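Local coordinates for protein iron Super-Oxide Dismutase (Plasmodium knowlesi, PDB 2AWP) that catalyses the dismutation of superoxide radicals to hydrogen peroxide and molecular oxygen, probably at a bound iron ion, at residues Gly41-Thr46 with Gly62-Asn67; Pro153-Asp158 with Val183-Ala188. One frame throughout, in Å; residues are numbered along the deposited sequence.

Contact 1 of 2, residues Gly41-Thr46 with Gly62-Asn67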
loop_
_atom_site.group_PDB
_atom_site.type_symbol
_atom_site.label_atom_id
_atom_site.label_comp_id
_atom_site.label_asym_id
_atom_site.label_seq_id
_atom_site.Cartn_x
_atom_site.Cartn_y
_atom_site.Cartn_z
ATOM N N GLY A 41 1.100 -20.782 -9.324
ATOM C CA GLY A 41 2.499 -20.893 -9.756
ATOM C C GLY A 41 3.437 -21.221 -8.605
ATOM O O GLY A 41 4.301 -22.083 -8.712
ATOM N N LEU A 42 3.228 -20.559 -7.480
ATOM C CA LEU A 42 4.092 -20.709 -6.326
ATOM C C LEU A 42 3.978 -22.043 -5.591
ATOM O O LEU A 42 4.978 -22.516 -5.009
ATOM C CB LEU A 42 3.790 -19.590 -5.328
ATOM C CG LEU A 42 4.214 -18.178 -5.697
ATOM C CD1 LEU A 42 3.768 -17.237 -4.588
ATOM C CD2 LEU A 42 5.718 -18.090 -5.948
ATOM N N ILE A 43 2.780 -22.635 -5.591
ATOM C CA ILE A 43 2.536 -23.847 -4.778
ATOM C C ILE A 43 2.906 -25.170 -5.464
ATOM O O ILE A 43 3.046 -26.204 -4.806
ATOM C CB ILE A 43 1.128 -23.885 -4.121
ATOM C CG1 ILE A 43 0.012 -24.074 -5.162
ATOM C CG2 ILE A 43 0.957 -22.657 -3.204
ATOM C CD1 ILE A 43 -1.419 -24.064 -4.592
ATOM N N LYS A 44 3.100 -25.112 -6.772
ATOM C CA LYS A 44 3.669 -26.230 -7.534
ATOM C C LYS A 44 4.994 -26.710 -6.884
ATOM O O LYS A 44 5.860 -25.893 -6.519
ATOM C CB LYS A 44 3.812 -25.809 -9.009
ATOM C CG LYS A 44 4.822 -26.591 -9.850
ATOM C CD LYS A 44 4.226 -27.734 -10.686
ATOM C CE LYS A 44 3.951 -27.295 -12.129
ATOM N NZ LYS A 44 3.463 -28.406 -13.018
ATOM N N ASP A 45 5.106 -28.029 -6.692
ATOM C CA ASP A 45 6.310 -28.691 -6.176
ATOM C C ASP A 45 6.559 -28.357 -4.717
ATOM O O ASP A 45 7.699 -28.385 -4.238
ATOM C CB ASP A 45 7.554 -28.357 -7.019
ATOM C CG ASP A 45 7.392 -28.719 -8.482
ATOM O OD1 ASP A 45 6.949 -29.848 -8.779
ATOM O OD2 ASP A 45 7.720 -27.873 -9.347
ATOM N N THR A 46 5.482 -28.034 -4.016
ATOM C CA THR A 46 5.526 -27.809 -2.592
ATOM C C THR A 46 4.434 -28.676 -1.956
ATOM O O THR A 46 3.489 -29.087 -2.643
ATOM C CB THR A 46 5.299 -26.293 -2.254
ATOM O OG1 THR A 46 3.909 -25.958 -2.391
ATOM C CG2 THR A 46 6.142 -25.389 -3.171
ATOM N N GLY A 62 5.847 -15.662 3.724
ATOM C CA GLY A 62 6.457 -15.144 2.498
ATOM C C GLY A 62 5.451 -14.913 1.374
ATOM O O GLY A 62 4.290 -14.583 1.632
ATOM N N ALA A 63 5.892 -15.082 0.128
ATOM C CA ALA A 63 5.049 -14.855 -1.034
ATOM C C ALA A 63 3.804 -15.732 -1.111
ATOM O O ALA A 63 2.748 -15.272 -1.578
ATOM C CB ALA A 63 5.863 -14.956 -2.347
ATOM N N ILE A 64 3.932 -16.989 -0.681
ATOM C CA ILE A 64 2.792 -17.938 -0.681
ATOM C C ILE A 64 1.699 -17.408 0.230
ATOM O O ILE A 64 0.552 -17.313 -0.170
ATOM C CB ILE A 64 3.200 -19.411 -0.300
ATOM C CG1 ILE A 64 4.024 -20.051 -1.415
ATOM C CG2 ILE A 64 1.940 -20.291 -0.058
ATOM C CD1 ILE A 64 4.783 -21.346 -0.909
ATOM N N PHE A 65 2.088 -16.992 1.431
ATOM C CA PHE A 65 1.122 -16.413 2.352
ATOM C C PHE A 65 0.489 -15.163 1.767
ATOM O O PHE A 65 -0.745 -15.016 1.766
ATOM C CB PHE A 65 1.723 -16.100 3.724
ATOM C CG PHE A 65 0.766 -15.358 4.627
ATOM C CD1 PHE A 65 -0.221 -16.056 5.332
ATOM C CD2 PHE A 65 0.807 -13.962 4.710
ATOM C CE1 PHE A 65 -1.134 -15.370 6.123
ATOM C CE2 PHE A 65 -0.090 -13.262 5.516
ATOM C CZ PHE A 65 -1.053 -13.956 6.219
ATOM N N ASN A 66 1.331 -14.261 1.269
ATOM C CA ASN A 66 0.839 -12.989 0.753
ATOM C C ASN A 66 -0.243 -13.217 -0.308
ATOM O O ASN A 66 -1.324 -12.632 -0.231
ATOM C CB ASN A 66 1.990 -12.154 0.184
ATOM C CG ASN A 66 2.886 -11.560 1.272
ATOM O OD1 ASN A 66 2.521 -11.480 2.452
ATOM N ND2 ASN A 66 4.063 -11.140 0.869
ATOM N N ASN A 67 0.043 -14.096 -1.276
ATOM C CA ASN A 67 -0.930 -14.409 -2.311
ATOM C C ASN A 67 -2.163 -15.156 -1.806
ATOM O O ASN A 67 -3.276 -14.741 -2.089
ATOM C CB ASN A 67 -0.282 -15.123 -3.494
ATOM C CG ASN A 67 0.576 -14.200 -4.285
ATOM O OD1 ASN A 67 0.068 -13.420 -5.114
ATOM N ND2 ASN A 67 1.894 -14.195 -3.968
#
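Leu42, near the end of helix 21-43, packs against Ala63, Ile64 and Asn67 in the first turns of helix 62-79, so this contact joins two helices of the alpha-hairpin domain of the iron/manganese superoxide dismutases. The two backbones come nearest at Leu42 and Ile64, whose CA atoms are 6.4 Å apart.

The apolar packing centres on Leu42. Its CG stands anti to the carbonyl carbon (chi1 -71°), and the extended branch carries CD1 over the start of the other helix. There CD1 meets Ala63 CB at 3.8 Å; the single methyl of alanine lets the leucine come down close to the helix backbone, with CD1 against Ala63 O as well. Nearer the backbone, Leu42 CB lies 3.9 Å from Ile64 CG1. The other branch of the isoleucine serves Ile43: the two CG2 methyls, of Ile43 and Ile64, touch at 4.1 Å. Branching at CB thus lets Ile64 serve two neighbours at once, and Ile56 of helix 53-59 and Phe48 extend the same apolar patch.

The hydrogen bonds of these residues run along the chain and do not bridge the two segments. In the type II turn from Ile43 to Thr46, the carbonyl O of Ile43 accepts both from Thr46 N and, at 2.6 Å, from Thr46 OG1. Both donors reach it from the same face of its plane. Threonine suits this place because its hydroxyl also takes a hydrogen bond from Phe48 N, tying the turn to the chain that follows.

Asn67 shows how an amide can sit beside a leucine. The two side chains cross at about a right angle, with Leu42 CD1 3.6 Å from Asn67 ND2. That nitrogen donates to Ala63 O at 2.8 Å from above the carbonyl plane, while Asn67 N reaches the same oxygen from the opposite face.

Contact 2 of 2, residues Pro153-Asp158 with Val183-Ala188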
loop_
_atom_site.group_PDB
_atom_site.type_symbol
_atom_site.label_atom_id
_atom_site.label_comp_id
_atom_site.label_asym_id
_atom_site.label_seq_id
_atom_site.Cartn_x
_atom_site.Cartn_y
_atom_site.Cartn_z
ATOM N N PRO A 153 -13.405 -13.452 11.520
ATOM C CA PRO A 153 -13.858 -12.413 10.595
ATOM C C PRO A 153 -15.392 -12.415 10.344
ATOM O O PRO A 153 -15.987 -13.454 10.068
ATOM C CB PRO A 153 -13.090 -12.746 9.321
ATOM C CG PRO A 153 -11.726 -13.291 9.868
ATOM C CD PRO A 153 -12.264 -14.221 10.965
ATOM N N ILE A 154 -16.005 -11.246 10.437
ATOM C CA ILE A 154 -17.445 -11.106 10.208
ATOM C C ILE A 154 -17.701 -10.287 8.911
ATOM O O ILE A 154 -18.568 -10.633 8.099
ATOM C CB ILE A 154 -18.149 -10.396 11.438
ATOM C CG1 ILE A 154 -17.946 -11.184 12.765
ATOM C CG2 ILE A 154 -19.599 -10.137 11.157
ATOM C CD1 ILE A 154 -18.547 -12.605 12.816
ATOM N N LEU A 155 -16.953 -9.189 8.772
ATOM C CA LEU A 155 -16.939 -8.320 7.592
ATOM C C LEU A 155 -15.525 -7.737 7.422
ATOM O O LEU A 155 -14.798 -7.584 8.402
ATOM C CB LEU A 155 -17.905 -7.135 7.752
ATOM C CG LEU A 155 -19.410 -7.318 7.805
ATOM C CD1 LEU A 155 -20.111 -6.055 8.309
ATOM C CD2 LEU A 155 -19.963 -7.757 6.433
ATOM N N THR A 156 -15.156 -7.409 6.185
ATOM C CA THR A 156 -13.911 -6.653 5.957
ATOM C C THR A 156 -14.111 -5.542 4.934
ATOM O O THR A 156 -15.072 -5.578 4.121
ATOM C CB THR A 156 -12.736 -7.558 5.512
ATOM O OG1 THR A 156 -11.496 -6.846 5.641
ATOM C CG2 THR A 156 -12.910 -8.031 4.069
ATOM N N CYS A 157 -13.201 -4.560 5.018
ATOM C CA CYS A 157 -13.090 -3.439 4.088
ATOM C C CYS A 157 -11.614 -3.248 3.730
ATOM O O CYS A 157 -10.737 -3.076 4.589
ATOM C CB CYS A 157 -13.707 -2.131 4.642
ATOM S SG CYS A 157 -13.680 -0.756 3.385
ATOM N N ASP A 158 -11.350 -3.319 2.435
ATOM C CA ASP A 158 -10.018 -3.160 1.892
ATOM C C ASP A 158 -9.688 -1.702 1.835
ATOM O O ASP A 158 -10.473 -0.902 1.297
ATOM C CB ASP A 158 -10.075 -3.672 0.471
ATOM C CG ASP A 158 -8.740 -3.810 -0.174
ATOM O OD1 ASP A 158 -7.668 -3.553 0.396
ATOM O OD2 ASP A 158 -8.805 -4.189 -1.327
ATOM N N VAL A 183 -22.396 -2.404 2.461
ATOM C CA VAL A 183 -22.238 -3.398 3.541
ATOM C C VAL A 183 -23.333 -4.451 3.540
ATOM O O VAL A 183 -24.516 -4.127 3.631
ATOM C CB VAL A 183 -22.246 -2.758 4.971
ATOM C CG1 VAL A 183 -21.980 -3.847 6.036
ATOM C CG2 VAL A 183 -21.237 -1.701 5.083
ATOM N N ASN A 184 -22.922 -5.712 3.477
ATOM C CA ASN A 184 -23.844 -6.816 3.355
ATOM C C ASN A 184 -24.061 -7.471 4.710
ATOM O O ASN A 184 -23.263 -8.318 5.111
ATOM C CB ASN A 184 -23.241 -7.846 2.403
ATOM C CG ASN A 184 -24.215 -8.903 1.997
ATOM O OD1 ASN A 184 -25.172 -9.204 2.713
ATOM N ND2 ASN A 184 -23.963 -9.507 0.839
ATOM N N TRP A 185 -25.154 -7.101 5.376
ATOM C CA TRP A 185 -25.492 -7.636 6.703
ATOM C C TRP A 185 -25.912 -9.094 6.648
ATOM O O TRP A 185 -25.734 -9.819 7.621
ATOM C CB TRP A 185 -26.585 -6.789 7.346
ATOM C CG TRP A 185 -26.182 -5.345 7.476
ATOM C CD1 TRP A 185 -26.748 -4.254 6.831
ATOM C CD2 TRP A 185 -25.117 -4.829 8.269
ATOM N NE1 TRP A 185 -26.110 -3.093 7.209
ATOM C CE2 TRP A 185 -25.108 -3.415 8.093
ATOM C CE3 TRP A 185 -24.170 -5.418 9.135
ATOM C CZ2 TRP A 185 -24.176 -2.585 8.743
ATOM C CZ3 TRP A 185 -23.251 -4.591 9.786
ATOM C CH2 TRP A 185 -23.272 -3.187 9.593
ATOM N N ASN A 186 -26.440 -9.539 5.505
ATOM C CA ASN A 186 -26.741 -10.958 5.357
ATOM C C ASN A 186 -25.463 -11.787 5.478
ATOM O O ASN A 186 -25.453 -12.822 6.153
ATOM C CB ASN A 186 -27.493 -11.268 4.045
ATOM C CG ASN A 186 -28.751 -10.453 3.900
ATOM O OD1 ASN A 186 -29.539 -10.355 4.835
ATOM N ND2 ASN A 186 -28.929 -9.820 2.740
ATOM N N PHE A 187 -24.391 -11.343 4.819
ATOM C CA PHE A 187 -23.081 -11.999 4.984
ATOM C C PHE A 187 -22.600 -11.974 6.435
ATOM O O PHE A 187 -22.145 -13.004 6.955
ATOM C CB PHE A 187 -21.999 -11.386 4.065
ATOM C CG PHE A 187 -20.730 -12.226 3.963
ATOM C CD1 PHE A 187 -20.792 -13.570 3.558
ATOM C CD2 PHE A 187 -19.467 -11.654 4.238
ATOM C CE1 PHE A 187 -19.621 -14.352 3.426
ATOM C CE2 PHE A 187 -18.291 -12.420 4.146
ATOM C CZ PHE A 187 -18.369 -13.785 3.738
ATOM N N ALA A 188 -22.678 -10.806 7.084
ATOM C CA ALA A 188 -22.259 -10.682 8.488
ATOM C C ALA A 188 -23.004 -11.712 9.378
ATOM O O ALA A 188 -22.413 -12.316 10.280
ATOM C CB ALA A 188 -22.552 -9.285 8.993
#
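Asn184 OD1 accepts a hydrogen bond from Phe187 N at 3.1 Å, fixing the start of the helix whose first turn packs on Ile154 and Leu155. The bond is nearly straight (163° at the hydrogen), although the donor stands well above the plane of the amide carbonyl. Asparagine suits this N-cap because its short side chain can fold back to an amide of the first turn; its ND2 is in turn bonded to Met81 O. The backbone adds a bond from Ala188 N to Asn184 O, and Leu155 CD2 rests against that same oxygen at 3.6 Å.

The rest of the contact is mostly apolar, and Leu155 carries most of it. Chi1 of -67° sets CG beside the backbone N, and from there one methyl turns to Val183 and Trp185 and the other to Asn184 O and Ala188. CD1 meets Val183 CG1 at 3.7 Å, the two side chains crossing at about a right angle. The same methyl comes obliquely to the indole of Trp185, 3.8 Å from CZ3, while Val183 CG1 covers one face of that ring toward its rim. Trp185 NE1 is held by Gly87 O. Leu155 CG lies 3.9 Å from Ala188 CB, which also meets Ile154 CG2 at 3.8 Å. Alanine fits here because a single methyl lets the helix approach closely: the CA atoms of Ile154 and Ala188 are 5.1 Å apart. The Phe187 ring comes obliquely to Ile154 O, itself hydrogen-bonded to Asn191 ND2.

Ile154 and Leu155 together face Leu126 of the neighbouring strand, a classic beta bulge, consistent with both consecutive side chains reaching the helix. This helix, packed on an outermost strand of a three-stranded antiparallel sheet, belongs to the C-terminal domain of iron/manganese superoxide dismutases, and the strand ends at Asp158, probably an iron ligand.

How the contacts relate
Contact 1 closes before contact 2 opens along the chain, and their centres lie 27 Å apart, with nearest atoms about 11 Å apart. Contact 1 belongs to the alpha-hairpin domain and pairs two helices near the periphery; contact 2 belongs to the C-terminal domain, is buried near the centre of the chain, and sets the start of helix 185-196 against strand 151-158, an outermost strand of the chain's antiparallel sheet. Helix 62-79 links them: it starts in contact 1, carries His74, and farther on brings Phe76 against Phe187 of contact 2. Since His27, His74, Asp158 and His162 probably bind the iron, both domains would contribute ligands to one metal site.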